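Local coordinates for protein enolase from the environmental genome shotgun sequencing of the Sargasso Sea (PDB 2QGY) that is of unknown function but binds magnesium and, as an enolase-superfamily member, probably draws a proton from the carbon beside a substrate carboxylate, at residues I66-E69 with L70-I74; A107-I110 with A111-I115. One frame throughout, in Å; residues are numbered along the deposited sequence.

In the fold
Contacts 1 and 2 are one-turn, local contacts on two helices, 60-74 and 99-120, that pack together in the N-terminal domain; their centres lie about 13 Å apart. The helices meet through aliphatic groups: Leu70 CB lies 3.6 Å from Ile108 CD1, and Ile67 CD1 is 4.0 Å from Ala107 CB. Contact 1, with its centre about 23 Å from the centre of the chain, also borders the second subunit. Contact 2 is buried, its centre about 15 Å from the centre of the chain, and reaches toward the barrel domain. The magnesium ion belongs to that other domain, held by Asp200, Glu226 and Glu252, so neither contact supplies any of these ligands.

Contact 1 (I66-E69 with L70-I74)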
loop_
_atom_site.group_PDB
_atom_site.type_symbol
_atom_site.label_atom_id
_atom_site.label_comp_id
_atom_site.label_asym_id
_atom_site.label_seq_id
_atom_site.Cartn_x
_atom_site.Cartn_y
_atom_site.Cartn_z
ATOM N N ILE A 66 4.038 -11.792 5.791
ATOM C CA ILE A 66 3.947 -11.736 4.338
ATOM C C ILE A 66 5.211 -12.269 3.662
ATOM O O ILE A 66 5.116 -13.093 2.751
ATOM C CB ILE A 66 3.602 -10.302 3.844
ATOM C CG1 ILE A 66 2.183 -9.935 4.287
ATOM C CG2 ILE A 66 3.717 -10.219 2.311
ATOM C CD1 ILE A 66 1.917 -8.415 4.092
ATOM N N ILE A 67 6.389 -11.830 4.110
ATOM C CA ILE A 67 7.618 -12.419 3.605
ATOM C C ILE A 67 7.591 -13.940 3.765
ATOM O O ILE A 67 7.958 -14.668 2.837
ATOM C CB ILE A 67 8.882 -11.869 4.363
ATOM C CG1 ILE A 67 9.062 -10.380 4.047
ATOM C CG2 ILE A 67 10.160 -12.662 3.975
ATOM C CD1 ILE A 67 10.078 -9.664 4.961
ATOM N N LYS A 68 7.185 -14.413 4.939
ATOM C CA LYS A 68 7.121 -15.846 5.191
ATOM C C LYS A 68 6.164 -16.549 4.215
ATOM O O LYS A 68 6.494 -17.620 3.672
ATOM C CB LYS A 68 6.687 -16.139 6.642
ATOM C CG LYS A 68 6.598 -17.660 6.929
ATOM C CD LYS A 68 6.468 -17.989 8.417
ATOM C CE LYS A 68 5.035 -18.391 8.793
ATOM N NZ LYS A 68 4.885 -18.928 10.215
ATOM N N GLU A 69 5.002 -15.948 3.965
ATOM C CA GLU A 69 4.047 -16.587 3.049
ATOM C C GLU A 69 4.511 -16.601 1.605
ATOM O O GLU A 69 4.296 -17.591 0.852
ATOM C CB GLU A 69 2.662 -15.956 3.146
ATOM C CG GLU A 69 1.909 -16.260 4.446
ATOM C CD GLU A 69 1.736 -17.758 4.730
ATOM O OE1 GLU A 69 1.434 -18.522 3.789
ATOM O OE2 GLU A 69 1.890 -18.170 5.903
ATOM N N LEU A 70 5.159 -15.508 1.207
ATOM C CA LEU A 70 5.743 -15.427 -0.123
ATOM C C LEU A 70 6.859 -16.458 -0.261
ATOM O O LEU A 70 6.966 -17.143 -1.271
ATOM C CB LEU A 70 6.240 -14.022 -0.413
ATOM C CG LEU A 70 5.117 -12.988 -0.568
ATOM C CD1 LEU A 70 5.690 -11.572 -0.732
ATOM C CD2 LEU A 70 4.181 -13.300 -1.718
ATOM N N PHE A 71 7.663 -16.593 0.784
ATOM C CA PHE A 71 8.746 -17.535 0.753
ATOM C C PHE A 71 8.238 -18.951 0.512
ATOM O O PHE A 71 8.780 -19.656 -0.332
ATOM C CB PHE A 71 9.550 -17.465 2.043
ATOM C CG PHE A 71 10.528 -18.585 2.203
ATOM C CD1 PHE A 71 11.767 -18.526 1.573
ATOM C CD2 PHE A 71 10.217 -19.687 2.987
ATOM C CE1 PHE A 71 12.673 -19.544 1.715
ATOM C CE2 PHE A 71 11.132 -20.719 3.124
ATOM C CZ PHE A 71 12.346 -20.641 2.486
ATOM N N ARG A 72 7.208 -19.352 1.247
ATOM C CA ARG A 72 6.630 -20.691 1.125
ATOM C C ARG A 72 6.167 -20.926 -0.303
ATOM O O ARG A 72 6.414 -21.996 -0.887
ATOM C CB ARG A 72 5.459 -20.867 2.082
ATOM C CG ARG A 72 5.847 -21.050 3.537
ATOM C CD ARG A 72 4.609 -21.393 4.370
ATOM N NE ARG A 72 4.896 -21.356 5.803
ATOM C CZ ARG A 72 3.984 -21.161 6.758
ATOM N NH1 ARG A 72 2.707 -20.954 6.448
ATOM N NH2 ARG A 72 4.353 -21.157 8.034
ATOM N N GLU A 73 5.511 -19.926 -0.877
ATOM C CA GLU A 73 4.999 -20.051 -2.238
ATOM C C GLU A 73 6.111 -20.203 -3.274
ATOM O O GLU A 73 5.994 -20.973 -4.215
ATOM C CB GLU A 73 4.083 -18.863 -2.566
ATOM C CG GLU A 73 3.470 -18.899 -3.963
ATOM C CD GLU A 73 2.482 -20.060 -4.187
ATOM O OE1 GLU A 73 2.063 -20.733 -3.214
ATOM O OE2 GLU A 73 2.110 -20.282 -5.359
ATOM N N ILE A 74 7.202 -19.480 -3.096
ATOM C CA ILE A 74 8.269 -19.504 -4.086
ATOM C C ILE A 74 9.344 -20.569 -3.849
ATOM O O ILE A 74 10.155 -20.811 -4.739
ATOM C CB ILE A 74 8.941 -18.128 -4.213
ATOM C CG1 ILE A 74 9.719 -17.811 -2.928
ATOM C CG2 ILE A 74 7.879 -17.064 -4.537
ATOM C CD1 ILE A 74 10.832 -16.800 -3.090
#
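The Arg72 guanidinium has Lys68 over one face, with CE 3.6 Å from Arg72 CZ. Glu69 OE2 lies obliquely, displaced to the same side of the guanidinium plane, and makes a salt bridge of 3.0 Å to Arg72 NH1. That bridge is charge attraction alone: no N-H is aimed at the oxygen, and the carboxylate and guanidinium planes stand 89° apart. The third flat group, the Phe71 ring, has Lys68 O at its edge.

Lys68 and Arg72 run alongside each other one turn apart. Lys68 CG is anti to the backbone N (chi1 179°), and a bend at chi3 brings CE over the guanidinium. The extended Arg72 chain carries its NE to a salt bridge with Glu379. Lys68 NZ, 3.2 Å from Arg72 NH2, faces the same carboxylate through a long, weak ion pair, so the two cations gather round one anion.

The backbone keeps the regular i to i+4 ladder, for example Leu70 N to Ile66 O at 2.9 Å. On the other flank Ile66 CG2 meets Leu70 CD1 at 3.9 Å, side by side.

In the N-terminal capping domain of the mandelate racemase/muconate lactonizing enzyme family, helix 60-74 packs on the antiparallel sheet: Phe71 on Leu13 and Leu16 of strand 13-21, Lys68 on Leu377 of strand 373-379. Leu70 packs against Ile89 and Leu92 of helix 82-93, and Glu69 and Leu70 touch Phe58 of the second subunit.

Contact 2 (A107-I110 with A111-I115); sequences AIEI and ALWDI
Glu109 and Trp113, one helical turn apart, are joined by a side-chain hydrogen bond, Trp113 NE1 to Glu109 OE2, of 2.9 Å with an N-H...O angle of 154°. The acceptor sits in the indole plane, at the ring edge, and is met on the anti side of the carboxylate, 21° out of its plane. Glu109 CG points away from the backbone N and the chain stays extended, which carries the carboxylate alongside the indole. Trp113 takes the other course: its CG is anti to the carbonyl carbon (chi1 -82°), turning the five-membered ring back over the preceding turn, where CD1 is 3.1 Å from Glu109 O.

In the enolase superfamily this alpha+beta domain caps a modified TIM barrel, and Glu109 spans the two: OE2 also accepts from Ile283 N, with a weaker bond from Leu282 N, in the first turn of barrel helix 282-294. The partial positive charge there probably stabilises the carboxylate.

Ile108 CG2 and Leu112 CD1 are 4.3 Å apart, an apolar contact. Asp114, whose backbone N bonds to Ile110 O at 3.0 Å, sends its carboxylate elsewhere: OD1 accepts from Leu360 N, while OD2 takes Trp50 N and a salt bridge from Lys118.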
loop_
_atom_site.group_PDB
_atom_site.type_symbol
_atom_site.label_atom_id
_atom_site.label_comp_id
_atom_site.label_asym_id
_atom_site.label_seq_id
_atom_site.Cartn_x
_atom_site.Cartn_y
_atom_site.Cartn_z
ATOM N N ALA A 107 12.573 -7.140 0.416
ATOM C CA ALA A 107 13.504 -7.881 1.246
ATOM C C ALA A 107 13.888 -9.178 0.500
ATOM O O ALA A 107 15.057 -9.528 0.459
ATOM C CB ALA A 107 12.915 -8.183 2.605
ATOM N N ILE A 108 12.905 -9.852 -0.082
ATOM C CA ILE A 108 13.158 -11.141 -0.738
ATOM C C ILE A 108 13.979 -10.864 -2.003
ATOM O O ILE A 108 15.005 -11.514 -2.226
ATOM C CB ILE A 108 11.873 -11.888 -1.097
ATOM C CG1 ILE A 108 11.112 -12.315 0.161
ATOM C CG2 ILE A 108 12.218 -13.139 -1.957
ATOM C CD1 ILE A 108 9.637 -12.769 -0.131
ATOM N N GLU A 109 13.584 -9.859 -2.798
ATOM C CA GLU A 109 14.332 -9.639 -4.041
ATOM C C GLU A 109 15.774 -9.270 -3.764
ATOM O O GLU A 109 16.686 -9.717 -4.478
ATOM C CB GLU A 109 13.677 -8.600 -4.957
ATOM C CG GLU A 109 14.177 -8.712 -6.403
ATOM C CD GLU A 109 13.788 -7.517 -7.250
ATOM O OE1 GLU A 109 12.581 -7.326 -7.542
ATOM O OE2 GLU A 109 14.722 -6.793 -7.623
ATOM N N ILE A 110 16.002 -8.464 -2.741
ATOM C CA ILE A 110 17.356 -8.042 -2.385
ATOM C C ILE A 110 18.173 -9.279 -2.003
ATOM O O ILE A 110 19.339 -9.402 -2.393
ATOM C CB ILE A 110 17.332 -7.006 -1.233
ATOM C CG1 ILE A 110 16.835 -5.642 -1.778
ATOM C CG2 ILE A 110 18.759 -6.829 -0.612
ATOM C CD1 ILE A 110 16.482 -4.623 -0.693
ATOM N N ALA A 111 17.575 -10.191 -1.246
ATOM C CA ALA A 111 18.296 -11.450 -0.893
ATOM C C ALA A 111 18.651 -12.311 -2.117
ATOM O O ALA A 111 19.716 -12.957 -2.145
ATOM C CB ALA A 111 17.518 -12.269 0.106
ATOM N N LEU A 112 17.745 -12.351 -3.096
ATOM C CA LEU A 112 18.003 -13.103 -4.332
ATOM C C LEU A 112 19.143 -12.460 -5.144
ATOM O O LEU A 112 19.949 -13.161 -5.785
ATOM C CB LEU A 112 16.721 -13.266 -5.155
ATOM C CG LEU A 112 15.531 -14.030 -4.540
ATOM C CD1 LEU A 112 14.395 -14.160 -5.507
ATOM C CD2 LEU A 112 15.907 -15.443 -3.963
ATOM N N TRP A 113 19.237 -11.131 -5.102
ATOM C CA TRP A 113 20.356 -10.425 -5.725
ATOM C C TRP A 113 21.678 -10.762 -5.044
ATOM O O TRP A 113 22.702 -10.905 -5.733
ATOM C CB TRP A 113 20.166 -8.905 -5.718
ATOM C CG TRP A 113 19.282 -8.408 -6.835
ATOM C CD1 TRP A 113 17.983 -8.007 -6.728
ATOM C CD2 TRP A 113 19.629 -8.268 -8.230
ATOM N NE1 TRP A 113 17.495 -7.610 -7.962
ATOM C CE2 TRP A 113 18.480 -7.764 -8.897
ATOM C CE3 TRP A 113 20.791 -8.505 -8.973
ATOM C CZ2 TRP A 113 18.459 -7.515 -10.270
ATOM C CZ3 TRP A 113 20.766 -8.257 -10.345
ATOM C CH2 TRP A 113 19.611 -7.761 -10.975
ATOM N N ASP A 114 21.663 -10.854 -3.718
ATOM C CA ASP A 114 22.863 -11.185 -2.942
ATOM C C ASP A 114 23.315 -12.587 -3.387
ATOM O O ASP A 114 24.506 -12.826 -3.701
ATOM C CB ASP A 114 22.496 -11.182 -1.443
ATOM C CG ASP A 114 23.728 -11.276 -0.516
ATOM O OD1 ASP A 114 24.839 -10.879 -0.930
ATOM O OD2 ASP A 114 23.578 -11.708 0.646
ATOM N N ILE A 115 22.358 -13.501 -3.401
ATOM C CA ILE A 115 22.596 -14.911 -3.826
ATOM C C ILE A 115 23.172 -14.918 -5.245
ATOM O O ILE A 115 24.218 -15.534 -5.500
ATOM C CB ILE A 115 21.314 -15.756 -3.734
ATOM C CG1 ILE A 115 21.011 -16.016 -2.251
ATOM C CG2 ILE A 115 21.447 -17.126 -4.540
ATOM C CD1 ILE A 115 19.564 -16.422 -1.930
#